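PDB 5TSE: LPS-assembly lipoprotein LptE from Acinetobacter baumannii, which probably works with LptD to assemble lipopolysaccharide at the outer-membrane surface, binding LPS and supporting the correct assembly of LptD. Local coordinates for residues K14-E19 with Y49-L54; V70-T75 with Y116-V121; V76-E81 with E90-T95. One frame throughout, in Å; residues are numbered along the deposited sequence.

In the fold
From the N terminus, strand 15-19 leads through helix 25-37 and short strand 41-42 before interaction 1 closes this first loop, joining 14-19 to the start of strand 49-64. That strand continues into its antiparallel neighbour 68-81, which serves both remaining contacts: 70-75 meets the final long helix in interaction 2, and 76-81 pairs with the returning strand in interaction 3. Interaction 3 nests inside the loop that interaction 2 closes, while interaction 1 precedes both. Interactions 1 and 3 touch, at Leu51 against Phe78 and Arg52 against Glu81; the centres of interactions 1 and 2 lie about 24 Å apart. They join 15-19 to 49-64 and 68-81 to 92-101, and lay helix 110-134 on 68-81.

Interaction 1 of 3, residues K14-E19 with Y49-L54; sequences KKLSLE and YVLRVL
Leu51 and the backbone on either side of Leu18 exchange two hydrogen bonds: Leu51 N donates to Ser17 O at 2.8 Å, and Glu19 N donates to Leu51 O at 3.0 Å. This alternation, in which one residue grips both neighbours of its partner, is the signature of parallel strand pairing, and it joins strand 15-19 to strand 49-64 within the mixed sheet of LptE. The bonds beside it show how such a pairing can vary along its length. Val53 N meets Glu19 O at 2.9 Å in an almost straight bond (177° at the hydrogen), and Tyr49 N reaches Lys15 O at 2.8 Å, whereas the bond from Ser17 N to Tyr49 O is weak, bent to 126°.

Side chains then sort by face. On one, Leu18 and Leu51 lie side by side and point the same way, their CD2 methyls 3.8 Å apart; helix 25-37 covers Leu18 through Glu28, Lys32 and Leu35. Leu16 slants across Tyr49, setting its CD2 against Tyr49 CB at 3.5 Å. Ser17, Val50, Glu19 and Arg52 occupy the other face. Arg52 bends at chi3 (88°), and its NE forms a salt bridge with Glu81 of the next strand rather than with Glu19. The carboxylate of Glu19 instead runs alongside the aliphatic part of the arginine, both chains leaving their backbones in the same direction, and its OE1 comes to rest 3.1 Å from Arg52 CD.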
loop_
_atom_site.group_PDB
_atom_site.type_symbol
_atom_site.label_atom_id
_atom_site.label_comp_id
_atom_site.label_asym_id
_atom_site.label_seq_id
_atom_site.Cartn_x
_atom_site.Cartn_y
_atom_site.Cartn_z
ATOM N N LYS A 14 8.890 10.514 -12.304
ATOM C CA LYS A 14 10.213 9.895 -12.398
ATOM C C LYS A 14 10.928 9.766 -11.070
ATOM O O LYS A 14 11.473 8.717 -10.758
ATOM C CB LYS A 14 11.147 10.673 -13.346
ATOM C CG LYS A 14 10.742 10.765 -14.814
ATOM C CD LYS A 14 9.655 11.795 -15.076
ATOM C CE LYS A 14 9.502 12.061 -16.568
ATOM N NZ LYS A 14 8.522 13.152 -16.827
ATOM N N LYS A 15 10.953 10.850 -10.306
ATOM C CA LYS A 15 11.661 10.870 -9.026
ATOM C C LYS A 15 10.718 10.998 -7.840
ATOM O O LYS A 15 9.844 11.864 -7.823
ATOM C CB LYS A 15 12.664 12.017 -9.006
ATOM C CG LYS A 15 13.738 11.940 -10.070
ATOM C CD LYS A 15 14.683 13.123 -9.932
ATOM C CE LYS A 15 15.764 13.117 -10.998
ATOM N NZ LYS A 15 16.694 14.271 -10.840
ATOM N N LEU A 16 10.926 10.140 -6.843
ATOM C CA LEU A 16 10.104 10.128 -5.638
ATOM C C LEU A 16 10.845 9.952 -4.332
ATOM O O LEU A 16 11.978 9.463 -4.273
ATOM C CB LEU A 16 9.043 9.018 -5.701
ATOM C CG LEU A 16 7.809 9.222 -6.569
ATOM C CD1 LEU A 16 6.855 8.051 -6.384
ATOM C CD2 LEU A 16 7.111 10.513 -6.182
ATOM N N SER A 17 10.145 10.377 -3.287
ATOM C CA SER A 17 10.563 10.261 -1.915
ATOM C C SER A 17 9.313 9.702 -1.233
ATOM O O SER A 17 8.193 9.927 -1.723
ATOM C CB SER A 17 10.916 11.621 -1.363
ATOM O OG SER A 17 11.553 11.484 -0.122
ATOM N N LEU A 18 9.488 8.974 -0.135
ATOM C CA LEU A 18 8.350 8.367 0.559
ATOM C C LEU A 18 8.136 8.959 1.940
ATOM O O LEU A 18 9.071 9.036 2.745
ATOM C CB LEU A 18 8.573 6.861 0.749
ATOM C CG LEU A 18 8.971 6.011 -0.456
ATOM C CD1 LEU A 18 9.214 4.583 -0.006
ATOM C CD2 LEU A 18 7.916 6.062 -1.536
ATOM N N GLU A 19 6.905 9.389 2.201
ATOM C CA GLU A 19 6.536 9.878 3.491
ATOM C C GLU A 19 5.477 8.887 3.948
ATOM O O GLU A 19 4.395 8.813 3.367
ATOM C CB GLU A 19 5.960 11.281 3.450
ATOM C CG GLU A 19 5.672 11.774 4.867
ATOM C CD GLU A 19 4.929 13.079 4.916
ATOM O OE1 GLU A 19 4.806 13.731 3.870
ATOM O OE2 GLU A 19 4.472 13.444 6.016
ATOM N N TYR A 49 9.167 14.242 -6.581
ATOM C CA TYR A 49 7.878 14.360 -5.915
ATOM C C TYR A 49 7.892 13.572 -4.595
ATOM O O TYR A 49 8.914 12.999 -4.205
ATOM C CB TYR A 49 6.730 13.957 -6.860
ATOM C CG TYR A 49 6.543 14.955 -7.990
ATOM C CD1 TYR A 49 5.803 16.123 -7.792
ATOM C CD2 TYR A 49 7.120 14.747 -9.247
ATOM C CE1 TYR A 49 5.636 17.051 -8.809
ATOM C CE2 TYR A 49 6.953 15.669 -10.273
ATOM C CZ TYR A 49 6.209 16.819 -10.048
ATOM O OH TYR A 49 6.040 17.744 -11.050
ATOM N N VAL A 50 6.765 13.589 -3.894
ATOM C CA VAL A 50 6.650 12.914 -2.634
ATOM C C VAL A 50 5.388 12.083 -2.608
ATOM O O VAL A 50 4.292 12.590 -2.812
ATOM C CB VAL A 50 6.598 13.919 -1.461
ATOM C CG1 VAL A 50 6.383 13.191 -0.135
ATOM C CG2 VAL A 50 7.869 14.777 -1.421
ATOM N N LEU A 51 5.570 10.796 -2.345
ATOM C CA LEU A 51 4.486 9.854 -2.223
ATOM C C LEU A 51 4.109 9.833 -0.758
ATOM O O LEU A 51 4.776 9.168 0.040
ATOM C CB LEU A 51 4.953 8.476 -2.689
ATOM C CG LEU A 51 4.024 7.287 -2.460
ATOM C CD1 LEU A 51 2.597 7.603 -2.856
ATOM C CD2 LEU A 51 4.559 6.079 -3.219
ATOM N N ARG A 52 3.069 10.594 -0.402
ATOM C CA ARG A 52 2.601 10.674 0.974
ATOM C C ARG A 52 1.490 9.677 1.235
ATOM O O ARG A 52 0.463 9.693 0.550
ATOM C CB ARG A 52 2.110 12.091 1.332
ATOM C CG ARG A 52 1.745 12.242 2.810
ATOM C CD ARG A 52 1.788 13.685 3.312
ATOM N NE ARG A 52 0.571 14.494 3.170
ATOM C CZ ARG A 52 -0.231 14.879 4.176
ATOM N NH1 ARG A 52 -1.302 15.625 3.912
ATOM N NH2 ARG A 52 0.019 14.554 5.448
ATOM N N VAL A 53 1.728 8.790 2.203
ATOM C CA VAL A 53 0.741 7.834 2.654
ATOM C C VAL A 53 0.143 8.535 3.833
ATOM O O VAL A 53 0.804 8.674 4.847
ATOM C CB VAL A 53 1.347 6.478 3.086
ATOM C CG1 VAL A 53 0.336 5.655 3.875
ATOM C CG2 VAL A 53 1.824 5.718 1.869
ATOM N N LEU A 54 -1.092 9.006 3.693
ATOM C CA LEU A 54 -1.764 9.722 4.786
ATOM C C LEU A 54 -2.341 8.783 5.829
ATOM O O LEU A 54 -2.367 9.108 7.023
ATOM C CB LEU A 54 -2.885 10.631 4.270
ATOM C CG LEU A 54 -2.478 11.806 3.378
ATOM C CD1 LEU A 54 -2.021 11.307 2.015
ATOM C CD2 LEU A 54 -3.634 12.794 3.236
#

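Interaction 2 of 3, residues V70-T75 with Y116-V121; sequences VLLRLT and YLQRIV
Leu72 and Leu74, alternate residues of a strand, face a helix here and, within 116-121, meet Leu117, Gln118 and Val121. With CG anti to the carbonyl carbon (chi1 -55°), CD1 is the branch of Leu72 that does the touching at one end, 3.7 Å from Leu117 CB and 4.1 Å from Gln118 CG, the leucine crossing both helix side chains at about a right angle. One turn on from Leu117, Val121 divides its two methyls: CG1 packs on Leu74 CB at 3.5 Å, while CG2 lies 3.6 Å from Leu72 O. The backbone bond from Val121 N to Leu117 O, 3.1 Å long, spans that turn.

Beyond this shell, Glu114 also touches Leu72, and Ile122 and Leu125 continue the helix surface against Leu74. Backbone bonds to Arg98 and Ala96 tie Leu72 and Leu74 to strand 92-101, and Arg73, whose CB points away from the helix, hydrogen-bonds through NH1 to Thr95 OG1. The axes of 70-75 and 116-121 approach to 8.6 Å at 28°, the geometry of a helix laid along one face of a sheet in a two-layer alpha/beta fold.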
loop_
_atom_site.group_PDB
_atom_site.type_symbol
_atom_site.label_atom_id
_atom_site.label_comp_id
_atom_site.label_asym_id
_atom_site.label_seq_id
_atom_site.Cartn_x
_atom_site.Cartn_y
_atom_site.Cartn_z
ATOM N N VAL A 70 -11.733 -15.319 9.509
ATOM C CA VAL A 70 -10.774 -14.292 9.914
ATOM C C VAL A 70 -10.257 -13.600 8.661
ATOM O O VAL A 70 -9.608 -14.239 7.845
ATOM C CB VAL A 70 -9.572 -14.881 10.674
ATOM C CG1 VAL A 70 -8.550 -13.791 10.992
ATOM C CG2 VAL A 70 -10.032 -15.555 11.955
ATOM N N LEU A 71 -10.523 -12.296 8.526
ATOM C CA LEU A 71 -10.100 -11.526 7.363
ATOM C C LEU A 71 -9.056 -10.465 7.733
ATOM O O LEU A 71 -9.297 -9.597 8.576
ATOM C CB LEU A 71 -11.316 -10.925 6.657
ATOM C CG LEU A 71 -11.077 -10.089 5.384
ATOM C CD1 LEU A 71 -12.296 -10.044 4.491
ATOM C CD2 LEU A 71 -10.580 -8.678 5.687
ATOM N N LEU A 72 -7.899 -10.555 7.079
ATOM C CA LEU A 72 -6.773 -9.668 7.319
ATOM C C LEU A 72 -6.750 -8.617 6.219
ATOM O O LEU A 72 -6.519 -8.934 5.057
ATOM C CB LEU A 72 -5.489 -10.486 7.340
ATOM C CG LEU A 72 -5.520 -11.653 8.358
ATOM C CD1 LEU A 72 -4.363 -12.604 8.147
ATOM C CD2 LEU A 72 -5.531 -11.158 9.795
ATOM N N ARG A 73 -7.019 -7.371 6.582
ATOM C CA ARG A 73 -7.046 -6.305 5.603
ATOM C C ARG A 73 -6.017 -5.238 5.879
ATOM O O ARG A 73 -5.651 -5.009 7.023
ATOM C CB ARG A 73 -8.424 -5.634 5.613
ATOM C CG ARG A 73 -8.581 -4.465 4.637
ATOM C CD ARG A 73 -9.996 -3.879 4.600
ATOM N NE ARG A 73 -10.988 -4.922 4.396
ATOM C CZ ARG A 73 -11.211 -5.555 3.243
ATOM N NH1 ARG A 73 -10.500 -5.286 2.144
ATOM N NH2 ARG A 73 -12.147 -6.494 3.196
ATOM N N LEU A 74 -5.583 -4.583 4.803
ATOM C CA LEU A 74 -4.706 -3.428 4.892
ATOM C C LEU A 74 -5.281 -2.392 3.940
ATOM O O LEU A 74 -5.547 -2.674 2.781
ATOM C CB LEU A 74 -3.252 -3.760 4.554
ATOM C CG LEU A 74 -2.246 -2.605 4.712
ATOM C CD1 LEU A 74 -2.430 -1.841 6.017
ATOM C CD2 LEU A 74 -0.819 -3.133 4.604
ATOM N N THR A 75 -5.499 -1.193 4.454
ATOM C CA THR A 75 -6.073 -0.113 3.672
ATOM C C THR A 75 -5.122 1.074 3.686
ATOM O O THR A 75 -4.593 1.424 4.735
ATOM C CB THR A 75 -7.423 0.274 4.279
ATOM O OG1 THR A 75 -8.270 -0.891 4.279
ATOM C CG2 THR A 75 -8.071 1.415 3.515
ATOM N N TYR A 116 1.625 -15.315 7.519
ATOM C CA TYR A 116 1.765 -15.685 6.092
ATOM C C TYR A 116 0.827 -14.871 5.220
ATOM O O TYR A 116 1.247 -14.304 4.201
ATOM C CB TYR A 116 1.470 -17.184 5.928
ATOM C CG TYR A 116 1.237 -17.730 4.520
ATOM C CD1 TYR A 116 2.301 -18.101 3.708
ATOM C CD2 TYR A 116 -0.056 -17.961 4.048
ATOM C CE1 TYR A 116 2.090 -18.632 2.448
ATOM C CE2 TYR A 116 -0.282 -18.493 2.782
ATOM C CZ TYR A 116 0.795 -18.839 1.984
ATOM O OH TYR A 116 0.592 -19.398 0.723
ATOM N N LEU A 117 -0.449 -14.825 5.606
ATOM C CA LEU A 117 -1.422 -14.063 4.843
ATOM C C LEU A 117 -1.124 -12.570 4.934
ATOM O O LEU A 117 -1.341 -11.870 3.959
ATOM C CB LEU A 117 -2.861 -14.403 5.245
ATOM C CG LEU A 117 -3.317 -15.852 4.926
ATOM C CD1 LEU A 117 -4.643 -16.214 5.584
ATOM C CD2 LEU A 117 -3.408 -16.125 3.443
ATOM N N GLN A 118 -0.575 -12.095 6.057
ATOM C CA GLN A 118 -0.266 -10.648 6.204
ATOM C C GLN A 118 0.831 -10.178 5.271
ATOM O O GLN A 118 0.724 -9.086 4.698
ATOM C CB GLN A 118 0.083 -10.257 7.645
ATOM C CG GLN A 118 -1.112 -10.217 8.589
ATOM C CD GLN A 118 -0.780 -9.662 9.976
ATOM O OE1 GLN A 118 0.391 -9.461 10.330
ATOM N NE2 GLN A 118 -1.819 -9.409 10.767
ATOM N N ARG A 119 1.889 -10.982 5.132
ATOM C CA ARG A 119 2.986 -10.656 4.186
ATOM C C ARG A 119 2.467 -10.578 2.747
ATOM O O ARG A 119 2.897 -9.721 1.968
ATOM C CB ARG A 119 4.157 -11.646 4.299
ATOM C CG ARG A 119 5.059 -11.388 5.506
ATOM C CD ARG A 119 6.239 -12.351 5.605
ATOM N NE ARG A 119 5.906 -13.666 6.188
ATOM C CZ ARG A 119 5.502 -14.757 5.523
ATOM N NH1 ARG A 119 5.247 -15.874 6.205
ATOM N NH2 ARG A 119 5.337 -14.758 4.197
ATOM N N ILE A 120 1.514 -11.445 2.408
ATOM C CA ILE A 120 0.923 -11.437 1.067
ATOM C C ILE A 120 0.073 -10.167 0.849
ATOM O O ILE A 120 0.118 -9.568 -0.222
ATOM C CB ILE A 120 0.118 -12.723 0.803
ATOM C CG1 ILE A 120 1.057 -13.936 0.897
ATOM C CG2 ILE A 120 -0.538 -12.684 -0.582
ATOM C CD1 ILE A 120 0.393 -15.279 0.736
ATOM N N VAL A 121 -0.636 -9.728 1.886
ATOM C CA VAL A 121 -1.494 -8.531 1.818
ATOM C C VAL A 121 -0.664 -7.265 1.603
ATOM O O VAL A 121 -0.983 -6.449 0.741
ATOM C CB VAL A 121 -2.385 -8.388 3.090
ATOM C CG1 VAL A 121 -2.979 -6.986 3.217
ATOM C CG2 VAL A 121 -3.485 -9.455 3.110
#

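Interaction 3 of 3, residues V76-E81 with E90-T95; sequences VTFQIE and EPRTLT. With FMT (formic acid), chain D.
All three side-chain heavy atoms of Thr77 lie close to Thr93 OG1. CB of Thr77 is 3.6 Å from Thr93 OG1; with chi1 at -61°, the hydroxyl stands beside the backbone N and the methyl beside the carbonyl carbon. OG1 accepts a hydrogen bond from Thr93 OG1 at 2.7 Å and donates its own to O1 of a bound formic acid at 2.6 Å. That small molecule, probably from the crystallisation liquor, is held on the protein by Thr57 OG1 as well. CG2 keeps touching Thr93 OG1 and also meets the proline that precedes the strand, 3.7 Å from Pro91 CB.

The two threonines form a non-hydrogen-bonded pair of an antiparallel beta hairpin, made by strands 68-81 and 92-101. On both sides of them lie hydrogen-bonded pairs: Val76 and Leu94 bond reciprocally through N and O, as do Phe78 and Arg92, whose bond from Arg92 N to Phe78 O is the more bent of that pair at 146°.

On the opposite face of the sheet, Phe78 takes the crowded position between its backbone N and carbonyl carbon (chi1 71°). Arg92 CB sits over one face of the ring, offset toward the rim, with Arg92 CG 3.9 Å from Phe78 CE1. Leu94 CD1 approaches the edge instead, also 3.9 Å from CE1. Leu138 covers both Phe78 and Arg92, and helix 110-134 reaches Leu94 through Leu125 and Gln132.

Gln79 runs alongside Pro91, its OE1 3.3 Å from Pro91 CG, while its NE2 donates to the anti lone pair of Glu81 OE2 at 3.1 Å.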
loop_
_atom_site.group_PDB
_atom_site.type_symbol
_atom_site.label_atom_id
_atom_site.label_comp_id
_atom_site.label_asym_id
_atom_site.label_seq_id
_atom_site.Cartn_x
_atom_site.Cartn_y
_atom_site.Cartn_z
ATOM N N VAL A 76 -4.890 1.680 2.528
ATOM C CA VAL A 76 -3.983 2.842 2.445
ATOM C C VAL A 76 -4.536 3.973 1.576
ATOM O O VAL A 76 -5.025 3.738 0.473
ATOM C CB VAL A 76 -2.574 2.446 1.914
ATOM C CG1 VAL A 76 -1.733 3.677 1.597
ATOM C CG2 VAL A 76 -1.841 1.584 2.916
ATOM N N THR A 77 -4.457 5.195 2.100
ATOM C CA THR A 77 -4.857 6.399 1.376
ATOM C C THR A 77 -3.561 7.152 1.111
ATOM O O THR A 77 -2.743 7.342 2.010
ATOM C CB THR A 77 -5.860 7.257 2.167
ATOM O OG1 THR A 77 -7.060 6.496 2.404
ATOM C CG2 THR A 77 -6.224 8.535 1.398
ATOM N N PHE A 78 -3.348 7.555 -0.129
ATOM C CA PHE A 78 -2.137 8.268 -0.482
ATOM C C PHE A 78 -2.372 9.247 -1.621
ATOM O O PHE A 78 -3.307 9.098 -2.409
ATOM C CB PHE A 78 -1.059 7.272 -0.893
ATOM C CG PHE A 78 -1.314 6.622 -2.220
ATOM C CD1 PHE A 78 -2.133 5.500 -2.319
ATOM C CD2 PHE A 78 -0.729 7.129 -3.380
ATOM C CE1 PHE A 78 -2.368 4.901 -3.546
ATOM C CE2 PHE A 78 -0.959 6.530 -4.613
ATOM C CZ PHE A 78 -1.781 5.417 -4.697
ATOM N N GLN A 79 -1.492 10.234 -1.716
ATOM C CA GLN A 79 -1.567 11.227 -2.769
ATOM C C GLN A 79 -0.166 11.709 -3.061
ATOM O O GLN A 79 0.669 11.750 -2.165
ATOM C CB GLN A 79 -2.448 12.401 -2.336
ATOM C CG GLN A 79 -1.878 13.257 -1.216
ATOM C CD GLN A 79 -2.864 14.283 -0.669
ATOM O OE1 GLN A 79 -4.035 14.315 -1.051
ATOM N NE2 GLN A 79 -2.386 15.125 0.242
ATOM N N ILE A 80 0.100 12.052 -4.313
ATOM C CA ILE A 80 1.403 12.586 -4.669
ATOM C C ILE A 80 1.417 14.087 -4.353
ATOM O O ILE A 80 0.441 14.800 -4.597
ATOM C CB ILE A 80 1.731 12.425 -6.161
ATOM C CG1 ILE A 80 1.618 10.967 -6.607
ATOM C CG2 ILE A 80 3.137 12.947 -6.449
ATOM C CD1 ILE A 80 2.616 10.035 -5.973
ATOM N N GLU A 81 2.532 14.544 -3.805
ATOM C CA GLU A 81 2.745 15.948 -3.500
ATOM C C GLU A 81 4.122 16.294 -4.005
ATOM O O GLU A 81 4.957 15.407 -4.184
ATOM C CB GLU A 81 2.735 16.205 -1.993
ATOM C CG GLU A 81 1.422 15.933 -1.280
ATOM C CD GLU A 81 1.493 16.243 0.201
ATOM O OE1 GLU A 81 2.584 16.615 0.696
ATOM O OE2 GLU A 81 0.461 16.111 0.882
ATOM N N GLU A 90 -5.431 13.927 -6.230
ATOM C CA GLU A 90 -6.361 13.786 -5.124
ATOM C C GLU A 90 -6.004 12.499 -4.393
ATOM O O GLU A 90 -5.333 11.625 -4.971
ATOM C CB GLU A 90 -7.813 13.773 -5.611
ATOM C CG GLU A 90 -8.258 15.087 -6.250
ATOM C CD GLU A 90 -8.215 16.276 -5.295
ATOM O OE1 GLU A 90 -8.189 16.069 -4.064
ATOM O OE2 GLU A 90 -8.225 17.430 -5.776
ATOM N N PRO A 91 -6.406 12.387 -3.109
ATOM C CA PRO A 91 -6.104 11.154 -2.385
ATOM C C PRO A 91 -6.722 9.935 -3.065
ATOM O O PRO A 91 -7.735 10.049 -3.725
ATOM C CB PRO A 91 -6.726 11.371 -0.998
ATOM C CG PRO A 91 -7.017 12.824 -0.883
ATOM C CD PRO A 91 -7.089 13.391 -2.269
ATOM N N ARG A 92 -6.076 8.790 -2.912
ATOM C CA ARG A 92 -6.527 7.530 -3.476
ATOM C C ARG A 92 -6.455 6.487 -2.360
ATOM O O ARG A 92 -5.407 6.338 -1.742
ATOM C CB ARG A 92 -5.617 7.149 -4.638
ATOM C CG ARG A 92 -5.774 5.728 -5.151
ATOM C CD ARG A 92 -7.173 5.419 -5.671
ATOM N NE ARG A 92 -7.524 6.203 -6.851
ATOM C CZ ARG A 92 -8.664 6.087 -7.521
ATOM N NH1 ARG A 92 -9.588 5.208 -7.138
ATOM N NH2 ARG A 92 -8.884 6.848 -8.584
ATOM N N THR A 93 -7.567 5.788 -2.114
ATOM C CA THR A 93 -7.672 4.770 -1.070
ATOM C C THR A 93 -7.707 3.359 -1.668
ATOM O O THR A 93 -8.614 3.041 -2.430
ATOM C CB THR A 93 -8.948 5.005 -0.227
ATOM O OG1 THR A 93 -8.855 6.281 0.419
ATOM C CG2 THR A 93 -9.137 3.926 0.840
ATOM N N LEU A 94 -6.727 2.518 -1.322
ATOM C CA LEU A 94 -6.658 1.140 -1.832
ATOM C C LEU A 94 -6.688 0.150 -0.683
ATOM O O LEU A 94 -6.410 0.502 0.448
ATOM C CB LEU A 94 -5.389 0.909 -2.639
ATOM C CG LEU A 94 -5.099 1.910 -3.746
ATOM C CD1 LEU A 94 -3.879 1.450 -4.536
ATOM C CD2 LEU A 94 -6.304 2.077 -4.659
ATOM N N THR A 95 -6.998 -1.102 -0.990
ATOM C CA THR A 95 -7.089 -2.104 0.035
ATOM C C THR A 95 -6.753 -3.483 -0.498
ATOM O O THR A 95 -6.990 -3.784 -1.664
ATOM C CB THR A 95 -8.508 -2.120 0.648
ATOM O OG1 THR A 95 -8.526 -2.935 1.819
ATOM C CG2 THR A 95 -9.554 -2.640 -0.345
HETATM C C FMT D . -7.637 4.632 5.703
HETATM O O1 FMT D . -7.542 5.270 4.669
HETATM O O2 FMT D . -6.691 3.747 5.993
#